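Local coordinates for protein N-acetylneuraminate lyase (Fusobacterium nucleatum subsp. nucleatum ATCC 25586, PDB 5ZJM) that is a bacterial lyase of the dihydrodipicolinate synthetase family, whose chain folds as an eight-stranded TIM barrel and which assembles as four chains, at residues V61-I66 with T95-K100; I76-S81 with S103-F108. One frame throughout, in Å; residues are numbered along the deposited sequence.

Interaction 1 (V61-I66 with T95-K100)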
loop_
_atom_site.group_PDB
_atom_site.type_symbol
_atom_site.label_atom_id
_atom_site.label_comp_id
_atom_site.label_asym_id
_atom_site.label_seq_id
_atom_site.Cartn_x
_atom_site.Cartn_y
_atom_site.Cartn_z
ATOM N N VAL B 61 -2.989 24.949 27.445
ATOM C CA VAL B 61 -2.022 23.879 27.670
ATOM C C VAL B 61 -0.599 24.406 27.525
ATOM O O VAL B 61 0.278 24.095 28.340
ATOM C CB VAL B 61 -2.289 22.700 26.716
ATOM C CG1 VAL B 61 -1.155 21.678 26.792
ATOM C CG2 VAL B 61 -3.615 22.045 27.040
ATOM N N PHE B 62 -0.349 25.220 26.495
ATOM C CA PHE B 62 0.989 25.775 26.293
ATOM C C PHE B 62 1.401 26.668 27.456
ATOM O O PHE B 62 2.573 26.689 27.850
ATOM C CB PHE B 62 1.044 26.557 24.981
ATOM C CG PHE B 62 1.092 25.690 23.756
ATOM C CD1 PHE B 62 2.003 24.654 23.659
ATOM C CD2 PHE B 62 0.235 25.923 22.691
ATOM C CE1 PHE B 62 2.049 23.858 22.523
ATOM C CE2 PHE B 62 0.275 25.134 21.559
ATOM C CZ PHE B 62 1.184 24.099 21.473
ATOM N N GLU B 63 0.452 27.418 28.015
ATOM C CA GLU B 63 0.775 28.322 29.112
ATOM C C GLU B 63 0.994 27.559 30.413
ATOM O O GLU B 63 1.927 27.866 31.164
ATOM C CB GLU B 63 -0.336 29.358 29.265
ATOM C CG GLU B 63 -0.324 30.116 30.574
ATOM C CD GLU B 63 -1.389 31.192 30.616
ATOM O OE1 GLU B 63 -2.436 31.014 29.956
ATOM O OE2 GLU B 63 -1.183 32.211 31.310
ATOM N N ILE B 64 0.160 26.553 30.685
ATOM C CA ILE B 64 0.352 25.717 31.865
ATOM C C ILE B 64 1.688 24.986 31.795
ATOM O O ILE B 64 2.404 24.873 32.798
ATOM C CB ILE B 64 -0.822 24.732 32.011
ATOM C CG1 ILE B 64 -2.086 25.470 32.446
ATOM C CG2 ILE B 64 -0.486 23.630 33.003
ATOM C CD1 ILE B 64 -3.330 24.619 32.374
ATOM N N ALA B 65 2.052 24.491 30.609
ATOM C CA ALA B 65 3.277 23.708 30.487
ATOM C C ALA B 65 4.520 24.562 30.715
ATOM O O ALA B 65 5.451 24.134 31.405
ATOM C CB ALA B 65 3.338 23.026 29.122
ATOM N N ILE B 66 4.559 25.768 30.146
ATOM C CA ILE B 66 5.751 26.592 30.305
ATOM C C ILE B 66 5.844 27.122 31.729
ATOM O O ILE B 66 6.945 27.345 32.250
ATOM C CB ILE B 66 5.776 27.729 29.266
ATOM C CG1 ILE B 66 7.160 28.383 29.236
ATOM C CG2 ILE B 66 4.696 28.760 29.560
ATOM C CD1 ILE B 66 7.647 28.721 27.842
ATOM N N THR B 95 5.525 31.801 21.178
ATOM C CA THR B 95 6.793 32.517 21.105
ATOM C C THR B 95 6.845 33.638 22.135
ATOM O O THR B 95 7.885 33.860 22.768
ATOM C CB THR B 95 7.002 33.074 19.694
ATOM O OG1 THR B 95 6.907 32.012 18.738
ATOM C CG2 THR B 95 8.363 33.727 19.567
ATOM N N LYS B 96 5.723 34.333 22.343
ATOM C CA LYS B 96 5.674 35.366 23.369
ATOM C C LYS B 96 5.668 34.769 24.771
ATOM O O LYS B 96 6.088 35.433 25.724
ATOM C CB LYS B 96 4.454 36.266 23.152
ATOM C CG LYS B 96 4.295 37.385 24.180
ATOM C CD LYS B 96 5.266 38.526 23.910
ATOM C CE LYS B 96 4.757 39.849 24.468
ATOM N NZ LYS B 96 4.350 40.801 23.392
ATOM N N LEU B 97 5.230 33.516 24.913
ATOM C CA LEU B 97 5.225 32.866 26.216
ATOM C C LEU B 97 6.599 32.353 26.623
ATOM O O LEU B 97 6.800 32.032 27.800
ATOM C CB LEU B 97 4.230 31.705 26.218
ATOM C CG LEU B 97 2.862 31.972 26.839
ATOM C CD1 LEU B 97 2.139 33.084 26.100
ATOM C CD2 LEU B 97 2.048 30.699 26.809
ATOM N N GLY B 98 7.544 32.274 25.692
ATOM C CA GLY B 98 8.899 31.849 25.999
ATOM C C GLY B 98 9.344 30.559 25.335
ATOM O O GLY B 98 10.480 30.128 25.573
ATOM N N TYR B 99 8.522 29.912 24.513
ATOM C CA TYR B 99 8.961 28.713 23.817
ATOM C C TYR B 99 10.041 29.067 22.800
ATOM O O TYR B 99 9.870 29.980 21.987
ATOM C CB TYR B 99 7.779 28.036 23.124
ATOM C CG TYR B 99 6.883 27.245 24.049
ATOM C CD1 TYR B 99 5.919 27.879 24.823
ATOM C CD2 TYR B 99 6.989 25.862 24.137
ATOM C CE1 TYR B 99 5.091 27.164 25.662
ATOM C CE2 TYR B 99 6.162 25.134 24.976
ATOM C CZ TYR B 99 5.215 25.791 25.738
ATOM O OH TYR B 99 4.391 25.071 26.579
ATOM N N LYS B 100 11.158 28.350 22.852
ATOM C CA LYS B 100 12.294 28.637 21.991
ATOM C C LYS B 100 12.359 27.740 20.764
ATOM O O LYS B 100 13.260 27.911 19.938
ATOM C CB LYS B 100 13.601 28.521 22.785
#
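Tyr-99 sets CG anti to its own carbonyl carbon (chi1 -78°), which carries the ring from the loop after helix 84-97 across to helix 55-69. Phe-62 takes the same torsion (chi1 -75°), and the two side chains cross at about a right angle. The edge of Phe-62 points at the face of Tyr-99 in a T-shaped stack, centroids 5.7 Å apart and planes at 78°. Tyr-99 OH donates to Phe-62 O at 2.7 Å, in the carbonyl plane and on a lone pair. That oxygen also accepts from Ile-66 N, so the phenol adds a second bond to an acceptor already used inside the helix. Beside this bond, Ala-65 CB lies 3.4 Å from Tyr-99 OH. From the other side of the Tyr-99 ring plane, Ile-66 CD1 comes obliquely to Tyr-99 CD1 at 3.6 Å and also meets Leu-97 O at 3.4 Å. Leu-97 works through one branch, its CD2 lying 3.5 Å from Glu-63 CA, while the carboxylate of Glu-63 turns to Arg-60 in a salt bridge. Gly-98, with positive phi, closes helix 84-97 in a Schellman motif and its carbonyl carbon touches Ile-66 CD1. Leu-75 and Ala-77 of strand 74-78 lie against Tyr-99, as expected where neighbouring outer helices of a TIM barrel pack over a strand between them.

Interaction 2 (I76-S81 with S103-F108)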
loop_
_atom_site.group_PDB
_atom_site.type_symbol
_atom_site.label_atom_id
_atom_site.label_comp_id
_atom_site.label_asym_id
_atom_site.label_seq_id
_atom_site.Cartn_x
_atom_site.Cartn_y
_atom_site.Cartn_z
ATOM N N ILE B 76 9.384 22.173 23.226
ATOM C CA ILE B 76 9.045 22.292 21.816
ATOM C C ILE B 76 7.532 22.361 21.722
ATOM O O ILE B 76 6.831 21.556 22.347
ATOM C CB ILE B 76 9.586 21.114 20.986
ATOM C CG1 ILE B 76 11.070 20.892 21.266
ATOM C CG2 ILE B 76 9.367 21.371 19.495
ATOM C CD1 ILE B 76 11.681 19.773 20.439
ATOM N N ALA B 77 7.031 23.318 20.949
ATOM C CA ALA B 77 5.600 23.552 20.810
ATOM C C ALA B 77 5.168 23.129 19.413
ATOM O O ALA B 77 5.624 23.699 18.416
ATOM C CB ALA B 77 5.258 25.020 21.055
ATOM N N GLN B 78 4.287 22.138 19.343
ATOM C CA GLN B 78 3.716 21.700 18.076
ATOM C C GLN B 78 2.501 22.580 17.793
ATOM O O GLN B 78 1.500 22.508 18.510
ATOM C CB GLN B 78 3.342 20.222 18.145
ATOM C CG GLN B 78 3.302 19.530 16.797
ATOM C CD GLN B 78 2.154 20.021 15.951
ATOM O OE1 GLN B 78 2.331 20.361 14.783
ATOM N NE2 GLN B 78 0.965 20.071 16.541
ATOM N N VAL B 79 2.579 23.402 16.747
ATOM C CA VAL B 79 1.573 24.427 16.493
ATOM C C VAL B 79 0.804 24.192 15.205
ATOM O O VAL B 79 -0.058 25.004 14.858
ATOM C CB VAL B 79 2.185 25.844 16.494
ATOM C CG1 VAL B 79 2.877 26.127 17.822
ATOM C CG2 VAL B 79 3.152 26.026 15.315
ATOM N N GLY B 80 1.073 23.104 14.495
ATOM C CA GLY B 80 0.418 22.820 13.237
ATOM C C GLY B 80 -0.918 22.137 13.448
ATOM O O GLY B 80 -1.597 22.336 14.461
ATOM N N SER B 81 -1.336 21.409 12.403
ATOM C CA SER B 81 -2.492 20.511 12.369
ATOM C C SER B 81 -3.663 21.117 11.602
ATOM O O SER B 81 -4.066 20.582 10.567
ATOM C CB SER B 81 -2.940 20.091 13.785
ATOM O OG SER B 81 -4.322 19.779 13.827
ATOM N N SER B 103 7.446 23.195 16.243
ATOM C CA SER B 103 7.296 22.160 15.240
ATOM C C SER B 103 5.891 22.284 14.672
ATOM O O SER B 103 5.004 22.886 15.285
ATOM C CB SER B 103 7.566 20.764 15.815
ATOM O OG SER B 103 6.425 20.244 16.462
ATOM N N ALA B 104 5.699 21.733 13.479
ATOM C CA ALA B 104 4.413 21.876 12.803
ATOM C C ALA B 104 4.235 20.725 11.832
ATOM O O ALA B 104 5.088 20.502 10.967
ATOM C CB ALA B 104 4.325 23.218 12.075
ATOM N N VAL B 105 3.166 19.984 11.990
ATOM C CA VAL B 105 2.749 19.060 10.948
ATOM C C VAL B 105 2.003 19.855 9.887
ATOM O O VAL B 105 1.428 20.917 10.162
ATOM C CB VAL B 105 1.894 17.915 11.528
ATOM C CG1 VAL B 105 2.672 17.183 12.613
ATOM C CG2 VAL B 105 0.587 18.445 12.081
ATOM N N THR B 106 2.053 19.370 8.652
ATOM C CA THR B 106 1.320 20.021 7.584
ATOM C C THR B 106 -0.179 19.944 7.879
ATOM O O THR B 106 -0.622 19.124 8.689
ATOM C CB THR B 106 1.652 19.366 6.245
ATOM O OG1 THR B 106 1.606 17.942 6.377
ATOM C CG2 THR B 106 3.051 19.776 5.798
ATOM N N PRO B 107 -0.981 20.820 7.278
ATOM C CA PRO B 107 -2.425 20.759 7.519
ATOM C C PRO B 107 -3.019 19.465 6.982
ATOM O O PRO B 107 -2.482 18.839 6.065
ATOM C CB PRO B 107 -2.966 21.982 6.775
ATOM C CG PRO B 107 -1.797 22.870 6.574
ATOM C CD PRO B 107 -0.617 21.968 6.430
ATOM N N PHE B 108 -4.150 19.072 7.569
ATOM C CA PHE B 108 -4.808 17.814 7.236
ATOM C C PHE B 108 -5.849 17.935 6.124
ATOM O O PHE B 108 -6.250 16.910 5.561
ATOM C CB PHE B 108 -5.475 17.230 8.489
ATOM C CG PHE B 108 -6.777 17.897 8.846
ATOM C CD1 PHE B 108 -6.790 19.128 9.482
ATOM C CD2 PHE B 108 -7.989 17.294 8.538
ATOM C CE1 PHE B 108 -7.986 19.744 9.805
ATOM C CE2 PHE B 108 -9.189 17.906 8.857
ATOM C CZ PHE B 108 -9.188 19.131 9.491
#
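Ser-103, Ser-81 and Gln-78 account for much of this wholly buried contact. Ser-103 is gripped through its backbone: its N donates to Ala-77 O at 2.9 Å, and its O accepts from Val-79 N at 2.9 Å. These bonds straddle Gln-78, the parallel bridge partner of Ser-103. Gln-78 CG meets Ser-103 OG at 3.2 Å, and that hydroxyl is hydrogen-bonded to Tyr-42. The Gln-78 chain bends at chi2 (-69°), bringing OE1 beyond the end of the strand to accept Val-105 N at 2.9 Å. Gly-80 N reaches the same oxygen at 3.0 Å from the opposite face of the amide plane, while NE2 is bonded to Gly-44 O. Further along, Val-105 CG2 sits 3.5 Å from Ser-81 N. Ser-81 O lies in the plane of the Phe-108 ring, 3.3 Å from CD1 at its edge, and takes a weak bond from Phe-108 N. Phe-108 stacks on Phe-108 of the second subunit. With both ends of its buried amide bonded, Gln-78 should be held against rotation, and its side-chain oxygen carries the pairing of the two chains on past the last backbone bond of the parallel strands.

In the fold
The centres of interactions 1 and 2 lie about 15 Å apart, and both belong to one sector of the same TIM barrel. Along the chain their segments alternate: helix 55-69, strand 74-78 with the loop after it, the end of helix 84-97, then strand 101-103 with its following loop. Interaction 1 is in the outer helical layer, whereas interaction 2 joins neighbouring strands and the loops that leave their C-terminal ends. They meet directly where Phe-62 CZ packs 3.4 Å from Gln-78 O and Tyr-99 CD2 lies 3.6 Å from Ala-77 CB. Consecutive beta-alpha units are thus tied together from the helices through to the inner sheet, and interaction 2 extends to the second subunit.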